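Local coordinates for 33-36 kDa outer membrane protein (Acinetobacter baumannii, PDB 6GIE), which probably forms a beta-barrel channel through the bacterial outer membrane that lets small solutes pass, at residues Glu26-Ser31 with Thr46-Tyr51; Val75-Asn80 with Tyr97-Glu102. All coordinates share one frame; numbering follows the deposited sequence.

Interaction 1 of 2, residues Glu26-Ser31 with Thr46-Tyr51; sequences EVQGQS and TAQGTY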
loop_
_atom_site.group_PDB
_atom_site.type_symbol
_atom_site.label_atom_id
_atom_site.label_comp_id
_atom_site.label_asym_id
_atom_site.label_seq_id
_atom_site.Cartn_x
_atom_site.Cartn_y
_atom_site.Cartn_z
ATOM N N GLU A 26 1.991 13.480 -4.325
ATOM C CA GLU A 26 3.073 12.596 -3.956
ATOM C C GLU A 26 3.440 11.843 -5.206
ATOM O O GLU A 26 2.554 11.345 -5.907
ATOM C CB GLU A 26 2.648 11.620 -2.864
ATOM C CG GLU A 26 3.665 10.512 -2.635
ATOM C CD GLU A 26 3.292 9.572 -1.482
ATOM O OE1 GLU A 26 3.279 10.059 -0.299
ATOM O OE2 GLU A 26 3.107 8.340 -1.795
ATOM N N VAL A 27 4.718 11.811 -5.531
ATOM C CA VAL A 27 5.149 10.940 -6.605
ATOM C C VAL A 27 6.102 9.945 -6.049
ATOM O O VAL A 27 6.862 10.245 -5.126
ATOM C CB VAL A 27 5.732 11.684 -7.845
ATOM C CG1 VAL A 27 4.633 12.483 -8.482
ATOM C CG2 VAL A 27 6.855 12.589 -7.462
ATOM N N GLN A 28 6.054 8.756 -6.626
ATOM C CA GLN A 28 6.815 7.674 -6.109
ATOM C C GLN A 28 7.328 6.840 -7.236
ATOM O O GLN A 28 6.600 6.600 -8.214
ATOM C CB GLN A 28 5.976 6.801 -5.160
ATOM C CG GLN A 28 6.852 5.939 -4.264
ATOM C CD GLN A 28 6.100 4.805 -3.613
ATOM O OE1 GLN A 28 4.895 4.911 -3.343
ATOM N NE2 GLN A 28 6.804 3.695 -3.377
ATOM N N GLY A 29 8.591 6.435 -7.095
ATOM C CA GLY A 29 9.282 5.533 -8.014
ATOM C C GLY A 29 9.900 4.330 -7.308
ATOM O O GLY A 29 10.217 4.385 -6.119
ATOM N N GLN A 30 10.068 3.249 -8.060
ATOM C CA GLN A 30 10.503 1.992 -7.512
ATOM C C GLN A 30 11.047 1.092 -8.583
ATOM O O GLN A 30 10.453 0.982 -9.645
ATOM C CB GLN A 30 9.345 1.313 -6.859
ATOM C CG GLN A 30 9.768 0.038 -6.215
ATOM C CD GLN A 30 8.617 -0.837 -5.819
ATOM O OE1 GLN A 30 7.439 -0.476 -5.965
ATOM N NE2 GLN A 30 8.950 -2.011 -5.323
ATOM N N SER A 31 12.224 0.515 -8.326
ATOM C CA SER A 31 12.851 -0.455 -9.182
ATOM C C SER A 31 13.108 -1.722 -8.403
ATOM O O SER A 31 13.433 -1.656 -7.178
ATOM C CB SER A 31 14.228 0.030 -9.607
ATOM O OG SER A 31 14.139 0.908 -10.675
ATOM N N THR A 46 8.087 0.825 -11.295
ATOM C CA THR A 46 6.783 1.409 -10.996
ATOM C C THR A 46 6.976 2.879 -10.674
ATOM O O THR A 46 7.862 3.240 -9.898
ATOM C CB THR A 46 6.111 0.750 -9.824
ATOM O OG1 THR A 46 6.061 -0.635 -10.071
ATOM C CG2 THR A 46 4.650 1.264 -9.636
ATOM N N ALA A 47 6.187 3.706 -11.356
ATOM C CA ALA A 47 6.027 5.120 -11.098
ATOM C C ALA A 47 4.512 5.313 -10.809
ATOM O O ALA A 47 3.670 4.691 -11.460
ATOM C CB ALA A 47 6.456 5.913 -12.316
ATOM N N GLN A 48 4.188 6.137 -9.821
ATOM C CA GLN A 48 2.827 6.475 -9.523
ATOM C C GLN A 48 2.720 7.864 -9.011
ATOM O O GLN A 48 3.645 8.416 -8.391
ATOM C CB GLN A 48 2.080 5.471 -8.568
ATOM C CG GLN A 48 2.678 5.221 -7.255
ATOM C CD GLN A 48 1.933 4.168 -6.363
ATOM O OE1 GLN A 48 0.704 4.081 -6.309
ATOM N NE2 GLN A 48 2.713 3.447 -5.597
ATOM N N GLY A 49 1.559 8.434 -9.305
ATOM C CA GLY A 49 1.271 9.805 -8.918
ATOM C C GLY A 49 -0.005 9.848 -8.125
ATOM O O GLY A 49 -0.955 9.223 -8.504
ATOM N N THR A 50 -0.021 10.597 -7.038
ATOM C CA THR A 50 -1.233 10.786 -6.289
ATOM C C THR A 50 -1.652 12.265 -6.059
ATOM O O THR A 50 -0.864 13.119 -5.680
ATOM C CB THR A 50 -1.132 9.993 -4.947
ATOM O OG1 THR A 50 -0.761 8.663 -5.271
ATOM C CG2 THR A 50 -2.502 9.932 -4.272
ATOM N N TYR A 51 -2.914 12.530 -6.284
ATOM C CA TYR A 51 -3.489 13.835 -5.969
ATOM C C TYR A 51 -4.520 13.721 -4.830
ATOM O O TYR A 51 -5.535 13.092 -4.969
ATOM C CB TYR A 51 -4.163 14.405 -7.204
ATOM C CG TYR A 51 -4.907 15.693 -6.906
ATOM C CD1 TYR A 51 -4.220 16.808 -6.508
ATOM C CD2 TYR A 51 -6.293 15.786 -7.022
ATOM C CE1 TYR A 51 -4.870 17.986 -6.213
ATOM C CE2 TYR A 51 -6.944 16.983 -6.738
ATOM C CZ TYR A 51 -6.208 18.070 -6.318
ATOM O OH TYR A 51 -6.775 19.291 -6.027
HETATM O O HOH W 1 1.879 8.350 -5.261
#
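The flat groups of this contact are the amides of Q28 and Q48, which run side by side and point the same way. Their planes are 27° apart. NE2 of Q48 comes in from one face of the Q28 amide, well off its plane, and is 3.5 Å from OE1 of Q28. The two chains come to run side by side from different first torsions: CG of Q28 is anti to its backbone N, whereas CG of Q48 sits between its N and carbonyl carbon (chi1 57°). Beyond CG both chains are extended.

E26, Q30, T46 and T50 share this polar face. V27 and A47 lie on the other face, where G29 and G49 add no side chain. CG1 of V27 reaches CA of G49 at 4.3 Å.

The backbones pair antiparallel. E26 with T50, Q28 with Q48 and Q30 with T46 are the hydrogen-bonded pairs. The Q48 N to Q28 O bond is 2.9 Å long, while the bond from Q30 N to T46 O is bent and weak. Between them, CA of A47 lies 3.3 Å from O of Q28, a CA-H...O contact. A water donates to O of E26 at 3.1 Å and also hydrogen-bonds OG1 of T50, 2.7 Å away. It thus links backbone and side chain across the pair. OG1 of T50 also hydrogen-bonds OG of S76.

E26 also forms a salt bridge with R295. The hairpin of strands 22-35 and 43-52 has strand 285-295 along the first strand and strand 74-83 along the second. Pairing of the N-terminal strand with the C-terminal one closes the barrel here.

Interaction 2 of 2, residues Val75-Asn80 with Tyr97-Glu102; sequences VSVAYN and YGVKGE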
loop_
_atom_site.group_PDB
_atom_site.type_symbol
_atom_site.label_atom_id
_atom_site.label_comp_id
_atom_site.label_asym_id
_atom_site.label_seq_id
_atom_site.Cartn_x
_atom_site.Cartn_y
_atom_site.Cartn_z
ATOM N N VAL A 75 -7.137 10.522 -5.923
ATOM C CA VAL A 75 -7.030 9.685 -7.057
ATOM C C VAL A 75 -5.566 9.566 -7.361
ATOM O O VAL A 75 -4.775 10.506 -7.115
ATOM C CB VAL A 75 -7.716 10.307 -8.288
ATOM C CG1 VAL A 75 -7.118 11.666 -8.652
ATOM C CG2 VAL A 75 -7.587 9.401 -9.513
ATOM N N SER A 76 -5.257 8.444 -8.002
ATOM C CA SER A 76 -3.948 7.990 -8.207
ATOM C C SER A 76 -3.831 7.386 -9.581
ATOM O O SER A 76 -4.778 6.796 -10.063
ATOM C CB SER A 76 -3.627 6.952 -7.126
ATOM O OG SER A 76 -2.255 6.975 -6.987
ATOM N N VAL A 77 -2.662 7.562 -10.231
ATOM C CA VAL A 77 -2.398 6.866 -11.443
ATOM C C VAL A 77 -1.060 6.150 -11.318
ATOM O O VAL A 77 -0.187 6.583 -10.584
ATOM C CB VAL A 77 -2.400 7.837 -12.615
ATOM C CG1 VAL A 77 -3.856 8.382 -12.861
ATOM C CG2 VAL A 77 -1.341 8.937 -12.429
ATOM N N ALA A 78 -0.881 5.048 -12.036
ATOM C CA ALA A 78 0.362 4.322 -11.956
ATOM C C ALA A 78 0.691 3.690 -13.287
ATOM O O ALA A 78 -0.185 3.447 -14.095
ATOM C CB ALA A 78 0.316 3.241 -10.802
ATOM N N TYR A 79 1.974 3.425 -13.465
ATOM C CA TYR A 79 2.517 2.641 -14.556
ATOM C C TYR A 79 3.534 1.597 -14.017
ATOM O O TYR A 79 4.330 1.897 -13.113
ATOM C CB TYR A 79 3.205 3.587 -15.560
ATOM C CG TYR A 79 4.027 2.901 -16.607
ATOM C CD1 TYR A 79 3.447 1.989 -17.490
ATOM C CD2 TYR A 79 5.396 3.181 -16.743
ATOM C CE1 TYR A 79 4.201 1.383 -18.485
ATOM C CE2 TYR A 79 6.155 2.565 -17.718
ATOM C CZ TYR A 79 5.551 1.669 -18.590
ATOM O OH TYR A 79 6.292 1.059 -19.575
ATOM N N ASN A 80 3.488 0.384 -14.575
ATOM C CA ASN A 80 4.331 -0.687 -14.156
ATOM C C ASN A 80 4.904 -1.408 -15.358
ATOM O O ASN A 80 4.212 -1.657 -16.349
ATOM C CB ASN A 80 3.573 -1.705 -13.302
ATOM C CG ASN A 80 4.461 -2.895 -12.922
ATOM O OD1 ASN A 80 4.419 -3.969 -13.553
ATOM N ND2 ASN A 80 5.336 -2.679 -11.927
ATOM N N TYR A 97 -0.939 -0.077 -16.794
ATOM C CA TYR A 97 -1.401 1.278 -16.494
ATOM C C TYR A 97 -2.585 1.111 -15.584
ATOM O O TYR A 97 -3.389 0.240 -15.776
ATOM C CB TYR A 97 -1.853 2.011 -17.753
ATOM C CG TYR A 97 -0.783 2.073 -18.803
ATOM C CD1 TYR A 97 -0.608 1.020 -19.724
ATOM C CD2 TYR A 97 0.082 3.171 -18.889
ATOM C CE1 TYR A 97 0.397 1.072 -20.684
ATOM C CE2 TYR A 97 1.104 3.216 -19.838
ATOM C CZ TYR A 97 1.256 2.171 -20.730
ATOM O OH TYR A 97 2.265 2.206 -21.692
ATOM N N GLY A 98 -2.663 1.930 -14.569
ATOM C CA GLY A 98 -3.709 1.807 -13.604
ATOM C C GLY A 98 -4.125 3.159 -13.038
ATOM O O GLY A 98 -3.333 4.134 -13.006
ATOM N N VAL A 99 -5.362 3.188 -12.571
ATOM C CA VAL A 99 -5.887 4.324 -11.931
ATOM C C VAL A 99 -6.678 3.784 -10.765
ATOM O O VAL A 99 -7.264 2.693 -10.846
ATOM C CB VAL A 99 -6.777 5.129 -12.917
ATOM C CG1 VAL A 99 -7.885 4.256 -13.504
ATOM C CG2 VAL A 99 -7.335 6.400 -12.278
ATOM N N LYS A 100 -6.696 4.589 -9.696
ATOM C CA LYS A 100 -7.263 4.257 -8.409
ATOM C C LYS A 100 -7.885 5.558 -7.809
ATOM O O LYS A 100 -7.357 6.666 -7.996
ATOM C CB LYS A 100 -6.152 3.711 -7.446
ATOM C CG LYS A 100 -6.718 3.266 -6.091
ATOM C CD LYS A 100 -5.907 2.205 -5.301
ATOM C CE LYS A 100 -6.701 1.754 -4.069
ATOM N NZ LYS A 100 -6.397 0.401 -3.475
ATOM N N GLY A 101 -8.992 5.410 -7.069
ATOM C CA GLY A 101 -9.514 6.472 -6.219
ATOM C C GLY A 101 -9.906 5.870 -4.863
ATOM O O GLY A 101 -10.242 4.707 -4.797
ATOM N N GLU A 102 -9.831 6.686 -3.810
ATOM C CA GLU A 102 -10.300 6.392 -2.501
ATOM C C GLU A 102 -11.127 7.556 -2.008
ATOM O O GLU A 102 -10.721 8.731 -2.166
ATOM C CB GLU A 102 -9.100 6.332 -1.552
ATOM C CG GLU A 102 -8.104 5.276 -1.903
ATOM C CD GLU A 102 -7.171 5.003 -0.707
ATOM O OE1 GLU A 102 -7.509 4.152 0.221
ATOM O OE2 GLU A 102 -6.110 5.694 -0.698
#
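Aromatic, aliphatic and backbone contacts join these strands, and Y79 with Y97 supplies the first kind. The rings lie side by side and point the same way, with planes 29° apart and centroids 5.0 Å apart. The rings are nearly parallel but offset, with little of one above the other. CD1 of Y79 lies over one face of the Y97 ring, toward its rim, and comes within 3.5 Å of CE2 of Y97. The torsions bring this about: CG of Y79 is anti to its backbone N (chi1 169°), while CG of Y97 is anti to its carbonyl carbon (chi1 -57°).

The aliphatic contacts centre on CG2 of V99. This methyl is 4.0 Å from CG1 of V77 and 4.1 Å from CG2 of V75. It therefore touches two valines of the opposing strand. CG2 of V75 also lies close to the carbonyl O of K100.

Backbone hydrogen bonds join the antiparallel pairs S76 with K100 and A78 with G98. Each pair exchanges two bonds. A78 N to G98 O is 2.8 Å, and K100 N to S76 O is 2.9 Å. CA-H...O contacts lie between these bonds, one of them from CA of V99 to O of S76 at 3.3 Å.

On the other face, the CB atoms of S76 and K100 meet, and OG of S76 bonds to T50 and G49. K100 leads its extended chain away from the contact.

The chemistry thus divides by face. Valines and tyrosines lie on the surface side, consistent with a lipid-facing barrel wall, and the side with S76, A78 and K100 is more polar and is probably the barrel interior.

Both contacts are surface contacts in the wall of one barrel, and each joins two successive antiparallel strands. Interaction 1 pairs strands 22-35 and 43-52; interaction 2 pairs strands 74-83 and 94-105. Strands 43-52 and 74-83 are neighbours, so the contacts adjoin, with centres about 9 Å apart. G49 N probably bonds to V77 O across that seam, at 2.8 Å. Their emphasis differs. Backbone bonds hold both contacts; in interaction 1 polar side chains line one face and a water bridges E26 and T50. In interaction 2 apolar and aromatic groups meet on what is probably the lipid-facing side, and S76 is a buried residue of a kind interaction 1 lacks.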